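Local coordinates for protein putative oxidoreductase (Jannaschia sp., PDB 3C24) that probably catalyses NAD(P)-dependent oxidation or reduction through a Rossmann-type nucleotide-binding domain, its substrate being unknown, at residues P105-M110 with A279-A284; V72-D77 with L98-A103; N7-K12 with Y162-D167; Q148-A153 with I168-W173; W64-D69 with R90-T95. One frame throughout, in Å; residues are numbered along the deposited sequence. Where two conformers were deposited one is given.

Interaction 1: P105-M110 with A279-A284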
# COMPACT_ATOMS: atom_id res chain seq x y z
N PRO A 105 -14.13 8.34 -23.18
CA PRO A 105 -14.76 7.28 -23.94
C PRO A 105 -15.99 6.74 -23.24
O PRO A 105 -17.07 6.63 -23.84
CB PRO A 105 -13.65 6.23 -23.98
CG PRO A 105 -12.49 7.06 -24.13
CD PRO A 105 -12.68 8.10 -23.11
N TYR A 106 -15.85 6.41 -21.97
CA TYR A 106 -16.97 5.77 -21.22
C TYR A 106 -18.05 6.79 -20.90
O TYR A 106 -19.23 6.44 -20.76
CB TYR A 106 -16.48 5.05 -19.95
CG TYR A 106 -17.48 4.08 -19.39
CD1 TYR A 106 -17.93 3.03 -20.13
CD2 TYR A 106 -17.98 4.24 -18.10
CE1 TYR A 106 -18.88 2.16 -19.63
CE2 TYR A 106 -18.91 3.39 -17.60
CZ TYR A 106 -19.36 2.34 -18.37
OH TYR A 106 -20.26 1.44 -17.89
N ALA A 107 -17.66 8.04 -20.81
CA ALA A 107 -18.62 9.14 -20.55
C ALA A 107 -19.52 9.34 -21.74
O ALA A 107 -20.59 9.94 -21.63
CB ALA A 107 -17.93 10.43 -20.23
N GLY A 108 -19.05 8.86 -22.88
CA GLY A 108 -19.80 8.94 -24.11
C GLY A 108 -19.63 10.23 -24.89
O GLY A 108 -20.49 10.58 -25.71
N VAL A 109 -18.50 10.88 -24.69
CA VAL A 109 -18.25 12.20 -25.31
C VAL A 109 -17.36 12.16 -26.53
O VAL A 109 -17.13 13.19 -27.15
CB VAL A 109 -17.71 13.23 -24.27
CG1 VAL A 109 -18.69 13.33 -23.10
CG2 VAL A 109 -16.35 12.86 -23.73
N MSE A 110 -16.88 10.98 -26.90
CA MSE A 110 -16.05 10.86 -28.13
C MSE A 110 -16.92 11.10 -29.35
O MSE A 110 -18.07 10.64 -29.41
CB MSE A 110 -15.32 9.51 -28.25
CG MSE A 110 -14.41 9.18 -27.08
SE MSE A 110 -13.04 10.55 -26.75
CE MSE A 110 -12.02 10.26 -28.27
N ALA A 279 -18.85 8.90 -12.69
CA ALA A 279 -17.48 9.34 -12.37
C ALA A 279 -16.78 9.80 -13.65
O ALA A 279 -16.11 10.84 -13.70
CB ALA A 279 -16.70 8.26 -11.69
N ALA A 280 -16.98 9.03 -14.71
CA ALA A 280 -16.37 9.33 -16.01
C ALA A 280 -16.86 10.70 -16.54
O ALA A 280 -16.09 11.52 -17.03
CB ALA A 280 -16.64 8.19 -17.03
N GLU A 281 -18.14 10.94 -16.38
CA GLU A 281 -18.73 12.19 -16.81
C GLU A 281 -18.15 13.35 -16.00
O GLU A 281 -17.84 14.43 -16.51
CB GLU A 281 -20.25 12.10 -16.67
CG GLU A 281 -20.86 11.18 -17.68
CD GLU A 281 -22.27 10.79 -17.34
OE1 GLU A 281 -22.70 11.11 -16.21
OE2 GLU A 281 -22.93 10.15 -18.18
N LEU A 282 -17.93 13.09 -14.73
CA LEU A 282 -17.41 14.11 -13.86
C LEU A 282 -16.01 14.50 -14.33
O LEU A 282 -15.66 15.70 -14.47
CB LEU A 282 -17.39 13.56 -12.43
CG LEU A 282 -17.25 14.42 -11.21
CD1 LEU A 282 -18.26 15.55 -11.24
CD2 LEU A 282 -17.47 13.51 -9.99
N ILE A 283 -15.24 13.48 -14.65
CA ILE A 283 -13.84 13.63 -15.04
C ILE A 283 -13.68 14.30 -16.40
O ILE A 283 -12.77 15.11 -16.61
CB ILE A 283 -13.13 12.26 -15.06
CG1 ILE A 283 -13.00 11.75 -13.63
CG2 ILE A 283 -11.73 12.36 -15.70
CD1 ILE A 283 -12.66 10.23 -13.47
N ALA A 284 -14.54 13.90 -17.32
CA ALA A 284 -14.45 14.39 -18.70
C ALA A 284 -15.04 15.80 -18.77
O ALA A 284 -14.84 16.57 -19.71
CB ALA A 284 -15.13 13.43 -19.68
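The CB of A107 sits over the last turns of helix 273-284 and overlaps A280, E281 and A284 together. Short helix 103-107, which follows strand 96-99 of the Rossmann-type domain, here meets the C-terminal helix of the chain, so two ends of helices pack through small residues. A280 and A284 are one turn apart and present their methyl groups on the same face. The A107 methyl lies between them, its CB 4.1 Å from A280 CB and 4.1 Å from A284 CB, and it also rests against the backbone, 3.8 Å from A280 O. With alanines on both sides the chains come close: the CA atoms of A107 and E281 are 4.8 Å apart.

E281 closes one border. Its CG stands anti to the carbonyl carbon (chi1 -71°), which lays the start of its extended chain alongside A107, with CG 4.0 Å from A107 CB. Y106 flanks the contact elsewhere: A280 CB approaches the edge of its ring, near the ring plane, while the phenol OH turns away to a hydrogen bond with E185 of helix 184-217. No hydrogen bond joins the two segments, and the contact is apolar packing.

Helix 103-107 ends in a Schellman motif at G108, whose positive phi of 86° suits glycine. The turn carries the chain round to V109, and this brings a second aliphatic group onto the C-terminal helix. L254 and F257 of the second subunit pack on A279, L282 and I283 of the same helix. At the far end of the contact V109 CG2 reaches A284 CB at 4.3 Å.

Interaction 2: V72-D77 with L98-A103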
# COMPACT_ATOMS: atom_id res chain seq x y z
N VAL A 72 -2.23 10.11 -30.96
CA VAL A 72 -2.26 9.94 -29.52
C VAL A 72 -2.66 11.23 -28.86
O VAL A 72 -2.03 12.28 -29.04
CB VAL A 72 -0.88 9.49 -28.95
CG1 VAL A 72 -1.02 9.37 -27.41
CG2 VAL A 72 -0.41 8.19 -29.56
N LEU A 73 -3.72 11.16 -28.07
CA LEU A 73 -4.23 12.33 -27.37
C LEU A 73 -3.65 12.47 -25.97
O LEU A 73 -4.26 12.08 -24.99
CB LEU A 73 -5.78 12.27 -27.30
CG LEU A 73 -6.50 11.99 -28.63
CD1 LEU A 73 -8.00 12.16 -28.44
CD2 LEU A 73 -6.06 12.91 -29.73
N ALA A 74 -2.42 13.00 -25.91
CA ALA A 74 -1.70 13.15 -24.61
C ALA A 74 -2.11 14.45 -23.92
O ALA A 74 -1.29 15.35 -23.70
CB ALA A 74 -0.19 13.10 -24.82
N LEU A 75 -3.40 14.56 -23.66
CA LEU A 75 -4.00 15.75 -23.10
C LEU A 75 -4.88 15.42 -21.90
O LEU A 75 -5.32 14.28 -21.77
CB LEU A 75 -4.86 16.42 -24.14
CG LEU A 75 -4.06 16.85 -25.38
CD1 LEU A 75 -4.99 17.11 -26.51
CD2 LEU A 75 -3.18 18.04 -25.04
N PRO A 76 -5.15 16.42 -21.04
CA PRO A 76 -5.97 16.11 -19.86
C PRO A 76 -7.40 15.77 -20.21
O PRO A 76 -7.94 16.23 -21.19
CB PRO A 76 -5.87 17.37 -18.98
CG PRO A 76 -4.91 18.25 -19.58
CD PRO A 76 -4.59 17.78 -21.01
N ASP A 77 -7.97 14.89 -19.40
CA ASP A 77 -9.32 14.38 -19.65
C ASP A 77 -10.36 15.44 -19.86
O ASP A 77 -11.27 15.26 -20.64
CB ASP A 77 -9.78 13.44 -18.53
CG ASP A 77 -8.99 12.18 -18.48
OD1 ASP A 77 -8.64 11.65 -19.57
OD2 ASP A 77 -8.73 11.71 -17.35
N LEU A 98 -5.85 7.24 -30.34
CA LEU A 98 -5.45 6.57 -29.13
C LEU A 98 -5.60 7.47 -27.91
O LEU A 98 -5.00 8.54 -27.81
CB LEU A 98 -4.03 6.04 -29.33
CG LEU A 98 -3.59 4.78 -28.59
CD1 LEU A 98 -2.21 4.29 -29.10
CD2 LEU A 98 -3.60 5.03 -27.11
N ILE A 99 -6.48 7.00 -27.05
CA ILE A 99 -6.84 7.70 -25.79
C ILE A 99 -6.18 6.97 -24.63
O ILE A 99 -6.13 5.75 -24.56
CB ILE A 99 -8.38 7.84 -25.57
CG1 ILE A 99 -9.16 8.16 -26.86
CG2 ILE A 99 -8.66 8.93 -24.56
CD1 ILE A 99 -9.80 6.92 -27.56
N LEU A 100 -5.66 7.77 -23.70
CA LEU A 100 -4.86 7.25 -22.60
C LEU A 100 -5.61 7.07 -21.29
O LEU A 100 -4.99 6.91 -20.23
CB LEU A 100 -3.66 8.20 -22.39
CG LEU A 100 -2.78 8.49 -23.63
CD1 LEU A 100 -1.52 9.36 -23.31
CD2 LEU A 100 -2.40 7.18 -24.31
N ASP A 101 -6.93 7.16 -21.36
CA ASP A 101 -7.80 7.05 -20.21
C ASP A 101 -9.21 6.76 -20.68
O ASP A 101 -9.67 7.31 -21.67
CB ASP A 101 -7.76 8.35 -19.40
CG ASP A 101 -8.39 8.20 -18.01
OD1 ASP A 101 -9.62 7.97 -17.88
OD2 ASP A 101 -7.64 8.34 -17.03
N ALA A 102 -9.87 5.84 -20.00
CA ALA A 102 -11.23 5.46 -20.36
C ALA A 102 -12.31 6.47 -20.01
O ALA A 102 -13.46 6.25 -20.38
CB ALA A 102 -11.63 4.10 -19.70
N ALA A 103 -11.97 7.51 -19.25
CA ALA A 103 -13.00 8.44 -18.80
C ALA A 103 -13.86 9.06 -19.90
O ALA A 103 -15.08 8.90 -19.92
CB ALA A 103 -12.36 9.56 -17.88
O HOH W 1 -6.03 10.58 -23.62
O HOH W 2 -10.41 10.08 -21.26
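L73 N donates to L98 O at 2.9 Å in a nearly straight bond (176° at the hydrogen) that arrives almost end-on to the carbonyl. The strands run parallel with V72 beside L98, and the same oxygen also takes a CA-H contact from V72. Beyond this bond they diverge, and a water fills the step: it donates to L73 O and accepts from L100 N, at 2.7 Å from the O and 2.8 Å from the N.

On the face of V72 and L98, V72 CG1 meets L100 CD2 at 4.0 Å, the two side chains crossing at about a right angle. V72 holds CG1 anti to its own N (chi1 179°), which turns that methyl to L100. L100 CD1 also rests on A74, the centre of an inverse gamma turn. M172 of helix 160-172 packs on both V72 and L100.

Further along, D77 and D101 bring their carboxylates together, OD2 to OD2 3.6 Å, with planes 69° apart. A second water donates to D77 OD1 and D101 O, and D101 OD1 takes A103 N on its anti lone pair at 2.8 Å, capping helix 103-107. E191 stands close to D101 as another like charge and accepts from A102 N. Neighbouring parallel strands linked through helix 77-87 form a beta-alpha-beta unit, typical of the Rossmann fold.

Interaction 3: N7-K12 with Y162-D167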
# COMPACT_ATOMS: atom_id res chain seq x y z
N ASN A 7 6.51 -7.59 -31.02
CA ASN A 7 5.29 -7.72 -31.82
C ASN A 7 5.60 -7.61 -33.29
O ASN A 7 6.54 -6.91 -33.70
CB ASN A 7 4.28 -6.62 -31.49
CG ASN A 7 4.04 -6.46 -30.01
OD1 ASN A 7 3.77 -7.43 -29.28
ND2 ASN A 7 4.12 -5.22 -29.55
N ASP A 8 4.78 -8.30 -34.09
CA ASP A 8 4.94 -8.30 -35.55
C ASP A 8 4.21 -7.11 -36.17
O ASP A 8 3.57 -7.21 -37.21
CB ASP A 8 4.42 -9.60 -36.16
CG ASP A 8 4.75 -9.69 -37.63
OD1 ASP A 8 5.72 -9.03 -38.07
OD2 ASP A 8 4.04 -10.42 -38.34
N VAL A 9 4.29 -6.00 -35.48
CA VAL A 9 3.71 -4.76 -35.98
C VAL A 9 4.86 -3.97 -36.60
O VAL A 9 5.93 -3.81 -36.01
CB VAL A 9 3.01 -3.94 -34.86
CG1 VAL A 9 2.70 -2.52 -35.38
CG2 VAL A 9 1.71 -4.66 -34.31
N GLY A 10 4.63 -3.46 -37.79
CA GLY A 10 5.66 -2.70 -38.47
C GLY A 10 5.67 -1.26 -37.99
O GLY A 10 4.77 -0.84 -37.27
N PRO A 11 6.71 -0.51 -38.37
CA PRO A 11 6.77 0.90 -38.00
C PRO A 11 5.59 1.64 -38.52
O PRO A 11 5.13 1.46 -39.64
CB PRO A 11 8.06 1.41 -38.65
CG PRO A 11 8.51 0.33 -39.56
CD PRO A 11 7.92 -0.95 -39.08
N LYS A 12 5.11 2.50 -37.66
CA LYS A 12 3.97 3.33 -37.94
C LYS A 12 4.33 4.78 -37.71
O LYS A 12 5.25 5.08 -36.98
CB LYS A 12 2.84 2.96 -36.98
CG LYS A 12 2.40 1.52 -37.08
CD LYS A 12 1.51 1.29 -38.29
CE LYS A 12 1.12 -0.17 -38.40
NZ LYS A 12 2.26 -1.09 -38.78
N TYR A 162 -6.01 -3.85 -32.98
CA TYR A 162 -5.72 -4.03 -31.55
C TYR A 162 -4.22 -4.18 -31.37
O TYR A 162 -3.63 -3.52 -30.55
CB TYR A 162 -6.45 -5.23 -30.92
CG TYR A 162 -5.98 -5.39 -29.50
CD1 TYR A 162 -6.53 -4.63 -28.49
CD2 TYR A 162 -4.89 -6.20 -29.19
CE1 TYR A 162 -6.05 -4.72 -27.20
CE2 TYR A 162 -4.41 -6.28 -27.89
CZ TYR A 162 -4.97 -5.54 -26.92
OH TYR A 162 -4.46 -5.60 -25.63
N ALA A 163 -3.63 -5.02 -32.20
CA ALA A 163 -2.18 -5.32 -32.12
C ALA A 163 -1.37 -4.05 -32.30
O ALA A 163 -0.36 -3.84 -31.64
CB ALA A 163 -1.75 -6.36 -33.14
N ILE A 164 -1.85 -3.18 -33.18
CA ILE A 164 -1.10 -1.97 -33.49
C ILE A 164 -1.15 -1.03 -32.26
O ILE A 164 -0.15 -0.53 -31.77
CB ILE A 164 -1.61 -1.29 -34.76
CG1 ILE A 164 -1.40 -2.22 -35.96
CG2 ILE A 164 -0.93 0.06 -34.94
CD1 ILE A 164 -2.21 -1.84 -37.22
N GLY A 165 -2.35 -0.80 -31.76
CA GLY A 165 -2.50 0.07 -30.60
C GLY A 165 -1.74 -0.45 -29.41
O GLY A 165 -1.16 0.31 -28.64
N ALA A 166 -1.76 -1.77 -29.21
CA ALA A 166 -1.03 -2.38 -28.09
C ALA A 166 0.48 -2.15 -28.21
O ALA A 166 1.18 -1.86 -27.22
CB ALA A 166 -1.35 -3.88 -27.99
N ASP A 167 0.96 -2.32 -29.43
CA ASP A 167 2.39 -2.10 -29.72
C ASP A 167 2.79 -0.64 -29.40
O ASP A 167 3.86 -0.38 -28.83
CB ASP A 167 2.72 -2.43 -31.16
CG ASP A 167 4.19 -2.33 -31.45
OD1 ASP A 167 4.94 -3.22 -31.02
OD2 ASP A 167 4.60 -1.36 -32.12
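The irregular N-terminal chain 7-12 runs past one side of helix 160-172, nearing it at V9 and I164, whose CA atoms are 6.1 Å apart, and again at N7 and D167. N7 sends its amide to D167: ND2 donates to OD1 at 2.6 Å, with 169° at the hydrogen. The acceptor lies in the plane of the amide and offers its anti lone pair, while the amide and carboxylate planes stand 78° apart. D167 carries CG anti to its backbone N (chi1 -175°), which swings the carboxylate out to the incoming chain. Its OD2 is held by H36, and N7 ND2 also binds E170, one turn on.

V9 supplies the apolar centre. CG2 lies over the helix backbone, 3.5 Å from A163 O, and CG1 meets I164 CG1 at 4.2 Å. K12, in one of its two conformers, then curls back: the bend at chi2 lays CE across I164, 3.9 Å from CD1, and the further bend at chi4 turns NZ to G10 O at 2.9 Å, above the carbonyl plane.

The contact lies at the surface, where the lead-in to strand 13-17 crosses helix 160-172, with H36, just before strand 37-41, joining K12 N to D167.

Interaction 4: Q148-A153 with I168-W173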
# COMPACT_ATOMS: atom_id res chain seq x y z
N GLN A 148 6.25 -2.62 -15.73
CA GLN A 148 4.85 -2.56 -15.35
C GLN A 148 4.03 -3.31 -16.37
O GLN A 148 4.49 -3.52 -17.49
CB GLN A 148 4.35 -1.11 -15.33
CG GLN A 148 4.22 -0.47 -16.73
CD GLN A 148 3.66 0.94 -16.66
OE1 GLN A 148 2.80 1.25 -15.82
NE2 GLN A 148 4.13 1.83 -17.54
N ALA A 149 2.84 -3.68 -15.96
CA ALA A 149 1.83 -4.20 -16.87
C ALA A 149 0.95 -3.00 -17.35
O ALA A 149 0.96 -1.91 -16.77
CB ALA A 149 0.94 -5.23 -16.12
N ILE A 150 0.21 -3.20 -18.44
CA ILE A 150 -0.74 -2.20 -18.94
C ILE A 150 -2.05 -2.89 -19.33
O ILE A 150 -2.12 -4.12 -19.43
CB ILE A 150 -0.17 -1.43 -20.15
CG1 ILE A 150 -0.05 -2.33 -21.38
CG2 ILE A 150 1.22 -0.80 -19.80
CD1 ILE A 150 0.39 -1.53 -22.67
N VAL A 151 -3.09 -2.07 -19.51
CA VAL A 151 -4.42 -2.54 -19.95
C VAL A 151 -4.86 -1.76 -21.18
O VAL A 151 -4.64 -0.54 -21.27
CB VAL A 151 -5.50 -2.43 -18.83
CG1 VAL A 151 -5.20 -3.41 -17.69
CG2 VAL A 151 -5.63 -0.97 -18.34
N CYS A 152 -5.44 -2.47 -22.13
CA CYS A 152 -5.87 -1.88 -23.39
C CYS A 152 -7.19 -2.40 -23.85
O CYS A 152 -7.53 -3.56 -23.62
CB CYS A 152 -4.87 -2.22 -24.50
SG CYS A 152 -3.13 -1.74 -24.24
N ALA A 153 -7.92 -1.54 -24.55
CA ALA A 153 -9.18 -1.89 -25.16
C ALA A 153 -9.34 -1.33 -26.54
O ALA A 153 -9.00 -0.17 -26.82
CB ALA A 153 -10.32 -1.36 -24.31
N ILE A 168 1.93 0.29 -29.77
CA ILE A 168 2.21 1.69 -29.50
C ILE A 168 2.25 1.93 -27.99
O ILE A 168 3.21 2.55 -27.45
CB ILE A 168 1.25 2.65 -30.18
CG1 ILE A 168 1.25 2.45 -31.71
CG2 ILE A 168 1.64 4.08 -29.84
CD1 ILE A 168 2.61 2.47 -32.31
N CYS A 169 1.27 1.39 -27.29
CA CYS A 169 1.24 1.55 -25.81
C CYS A 169 2.42 0.90 -25.13
O CYS A 169 2.98 1.44 -24.17
CB CYS A 169 -0.06 0.99 -25.21
SG CYS A 169 -1.49 1.98 -25.65
N GLU A 170 2.83 -0.25 -25.66
CA GLU A 170 3.98 -0.99 -25.10
C GLU A 170 5.30 -0.22 -25.32
O GLU A 170 6.26 -0.28 -24.51
CB GLU A 170 4.06 -2.37 -25.70
CG GLU A 170 3.03 -3.32 -25.15
CD GLU A 170 2.87 -4.58 -25.99
OE1 GLU A 170 3.67 -4.78 -26.91
OE2 GLU A 170 1.92 -5.35 -25.73
N THR A 171 5.31 0.57 -26.38
CA THR A 171 6.47 1.41 -26.72
C THR A 171 6.45 2.64 -25.81
O THR A 171 7.47 3.01 -25.22
CB THR A 171 6.44 1.87 -28.17
OG1 THR A 171 6.28 0.74 -29.01
CG2 THR A 171 7.69 2.72 -28.51
N MSE A 172 5.28 3.27 -25.67
CA MSE A 172 5.17 4.49 -24.86
C MSE A 172 5.44 4.30 -23.38
O MSE A 172 5.97 5.23 -22.70
CB MSE A 172 3.80 5.16 -25.05
CG MSE A 172 3.59 5.62 -26.44
SE MSE A 172 1.87 6.62 -26.53
CE MSE A 172 0.68 5.28 -26.00
N TRP A 173 5.12 3.11 -22.90
CA TRP A 173 5.15 2.82 -21.47
C TRP A 173 6.12 1.75 -21.07
O TRP A 173 6.03 1.18 -19.97
CB TRP A 173 3.74 2.46 -20.98
CG TRP A 173 2.77 3.61 -21.09
CD1 TRP A 173 3.03 4.89 -20.82
CD2 TRP A 173 1.36 3.55 -21.42
NE1 TRP A 173 1.91 5.66 -21.00
CE2 TRP A 173 0.87 4.86 -21.36
CE3 TRP A 173 0.49 2.51 -21.78
CZ2 TRP A 173 -0.45 5.18 -21.64
CZ3 TRP A 173 -0.85 2.83 -22.05
CH2 TRP A 173 -1.30 4.16 -21.98
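W173 O, just beyond the end of helix 160-172, receives the side-chain amide of Q148: NE2 donates at 3.2 Å with 167° at the hydrogen. The bond lies in the carbonyl plane on a lone pair, and also in the plane of the amide. Q148 holds CG between its backbone N and carbonyl carbon (chi1 71°), a crowded position, and from there the extended chain reaches the helix end. The other amide atom, OE1, has a weak bond to H125 N.

I150, two residues along, makes the apolar core of the contact. Its CD1 presses on C169 CB at 3.6 Å and touches the CG of E170, and its CG2 comes 3.9 Å from W173 CE3, oblique to the indole. C152 continues the row, its SG 4.2 Å from C169 CB. E170 sends its carboxylate elsewhere, to T179 of strand 176-181 and to N7.

P123 and L100 also touch W173, and a sulfate, probably from the crystallisation liquor, lies about 5 Å from its side chain. The axes of strand segment 148-153 and helix segment 168-172 run in roughly opposite directions, 149° apart, and approach to 9.7 Å. Such packing of a helix back across the strand before it belongs to a beta-alpha-beta unit, here strand 148-156, helix 160-172 and strand 176-181.

Interaction 5: W64-D69 with R90-T95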
# COMPACT_ATOMS: atom_id res chain seq x y z
N TRP A 64 0.99 16.77 -41.28
CA TRP A 64 1.17 15.53 -40.51
C TRP A 64 -0.06 14.68 -40.47
O TRP A 64 -0.01 13.45 -40.45
CB TRP A 64 1.58 15.84 -39.09
CG TRP A 64 0.62 16.64 -38.32
CD1 TRP A 64 0.60 17.97 -38.19
CD2 TRP A 64 -0.44 16.14 -37.51
NE1 TRP A 64 -0.42 18.35 -37.38
CE2 TRP A 64 -1.07 17.24 -36.93
CE3 TRP A 64 -0.91 14.86 -37.22
CZ2 TRP A 64 -2.15 17.11 -36.08
CZ3 TRP A 64 -2.00 14.74 -36.37
CH2 TRP A 64 -2.60 15.84 -35.81
N ILE A 65 -1.19 15.37 -40.46
CA ILE A 65 -2.48 14.70 -40.37
C ILE A 65 -2.62 13.59 -41.44
O ILE A 65 -3.07 12.49 -41.14
CB ILE A 65 -3.65 15.70 -40.43
CG1 ILE A 65 -3.62 16.61 -39.19
CG2 ILE A 65 -4.96 14.98 -40.51
CD1 ILE A 65 -4.63 17.73 -39.21
N ASP A 66 -2.14 13.87 -42.64
CA ASP A 66 -2.24 12.93 -43.78
C ASP A 66 -1.21 11.85 -43.76
O ASP A 66 -1.24 10.95 -44.58
CB ASP A 66 -2.04 13.62 -45.13
CG ASP A 66 -3.28 14.32 -45.61
OD1 ASP A 66 -4.25 14.43 -44.83
OD2 ASP A 66 -3.27 14.74 -46.79
N GLU A 67 -0.31 11.93 -42.80
CA GLU A 67 0.76 10.93 -42.71
C GLU A 67 0.57 10.01 -41.52
O GLU A 67 1.09 8.92 -41.47
CB GLU A 67 2.12 11.64 -42.58
CG GLU A 67 2.51 12.44 -43.86
CD GLU A 67 3.66 13.42 -43.64
OE1 GLU A 67 3.76 14.01 -42.54
OE2 GLU A 67 4.45 13.64 -44.60
N ALA A 68 -0.27 10.45 -40.60
CA ALA A 68 -0.45 9.74 -39.31
C ALA A 68 -1.27 8.48 -39.38
O ALA A 68 -2.45 8.50 -39.75
CB ALA A 68 -1.07 10.70 -38.25
N ASP A 69 -0.66 7.39 -38.91
CA ASP A 69 -1.33 6.11 -38.78
C ASP A 69 -2.07 6.07 -37.43
O ASP A 69 -3.14 5.47 -37.25
CB ASP A 69 -0.34 4.97 -38.83
CG ASP A 69 0.38 4.89 -40.16
OD1 ASP A 69 -0.31 5.05 -41.19
OD2 ASP A 69 1.61 4.67 -40.19
N ARG A 90 -10.90 15.18 -39.02
CA ARG A 90 -9.82 15.56 -39.95
C ARG A 90 -8.89 14.44 -40.39
O ARG A 90 -8.19 14.55 -41.39
CB ARG A 90 -8.96 16.70 -39.34
CG ARG A 90 -9.73 17.94 -38.89
CD ARG A 90 -8.76 19.01 -38.29
NE ARG A 90 -7.91 19.59 -39.33
CZ ARG A 90 -6.93 20.46 -39.13
NH1 ARG A 90 -6.65 20.87 -37.91
NH2 ARG A 90 -6.24 20.93 -40.16
N VAL A 91 -8.88 13.35 -39.63
CA VAL A 91 -7.97 12.24 -39.92
C VAL A 91 -8.45 11.36 -41.07
O VAL A 91 -9.63 11.36 -41.38
CB VAL A 91 -7.66 11.40 -38.67
CG1 VAL A 91 -7.00 12.30 -37.57
CG2 VAL A 91 -8.95 10.68 -38.14
N ARG A 92 -7.53 10.64 -41.71
CA ARG A 92 -7.89 9.75 -42.80
C ARG A 92 -8.66 8.54 -42.26
O ARG A 92 -8.49 8.13 -41.09
CB ARG A 92 -6.65 9.24 -43.54
CG ARG A 92 -5.81 10.32 -44.22
CD ARG A 92 -4.48 9.66 -44.68
NE ARG A 92 -3.66 9.16 -43.56
CZ ARG A 92 -2.55 8.43 -43.71
NH1 ARG A 92 -2.15 8.08 -44.92
NH2 ARG A 92 -1.87 8.03 -42.66
N PRO A 93 -9.56 7.98 -43.08
CA PRO A 93 -10.25 6.78 -42.62
C PRO A 93 -9.21 5.76 -42.16
O PRO A 93 -8.14 5.64 -42.76
CB PRO A 93 -10.92 6.27 -43.91
CG PRO A 93 -11.24 7.57 -44.66
CD PRO A 93 -10.02 8.43 -44.42
N GLY A 94 -9.52 5.00 -41.14
CA GLY A 94 -8.58 3.95 -40.69
C GLY A 94 -7.52 4.37 -39.72
O GLY A 94 -6.76 3.53 -39.21
N THR A 95 -7.46 5.67 -39.45
CA THR A 95 -6.53 6.20 -38.46
C THR A 95 -6.95 5.67 -37.09
O THR A 95 -8.15 5.60 -36.76
CB THR A 95 -6.53 7.75 -38.49
OG1 THR A 95 -6.16 8.19 -39.79
CG2 THR A 95 -5.56 8.34 -37.43
O HOH W 3 -4.77 10.57 -40.78
O HOH W 4 -6.49 13.51 -43.60
O HOH W 5 -4.03 3.28 -38.77
O HOH W 6 0.22 5.97 -43.51
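Two loops that lead into neighbouring parallel strands of the Rossmann-type sheet meet here, and R92, at the start of a type II turn running to T95, carries most of the polar contact. Its NH2 donates to A68 O at 3.0 Å with 167° at the hydrogen. The oxygen lies in the guanidinium plane, but the donor stands above the plane of the carbonyl. One face of the same guanidinium covers the D66 peptide: D66 O is 3.0 Å from R92 CZ, a face-on approach and no hydrogen bond. A bend at chi3 (-63°) folds the arginine over this backbone. D69 OD1 adds a long salt bridge to R92 NH2 at 3.7 Å, reinforced by a water between them, while D69 OD2 accepts from T13 N.

Another water sits in the middle, donating to I65 O and T95 OG1 and accepting from R92 N, so loop and turn share it. T95 OG1 in turn donates to R92 O at 2.7 Å; T95 N reaches that oxygen from the same face, and this pair of bonds secures the turn. G94 meets the turn's need for positive phi (86°).

I65 provides the apolar side. CG2 lies 3.4 Å from R90 O, and CD1 sits over the centre of one guanidinium face of R90, 3.6 Å from CZ. That arginine is fixed by a salt bridge to D62.

I65 also packs on I87 of helix 77-87, which connects the strands. D69 pairs through its backbone with T13 and I96, and T95 with T117, so the contact lies where strands 13-17, 70-73, 96-99 and 117-123 begin.

In the fold
From the N terminus, residues 7-12 open the loop that interaction 3 closes on helix 160-172, and interactions 5 and 2 both nest inside it. Those two cross: 64-69 and 72-77 lead through helix 77-87 to 90-95 and 98-103, so opposite ends of strands 70-73 and 96-99 are joined. Interaction 1 opens next and closes only at the C-terminal helix, with interaction 4 nested within; interaction 3 crosses both. Interaction 2 touches interaction 1 through A103 and D77, interaction 4 through L98 and L100, and interaction 3 through L98. Interactions 3 and 4 share helix 160-172, while interactions 1 and 4 both border the second subunit.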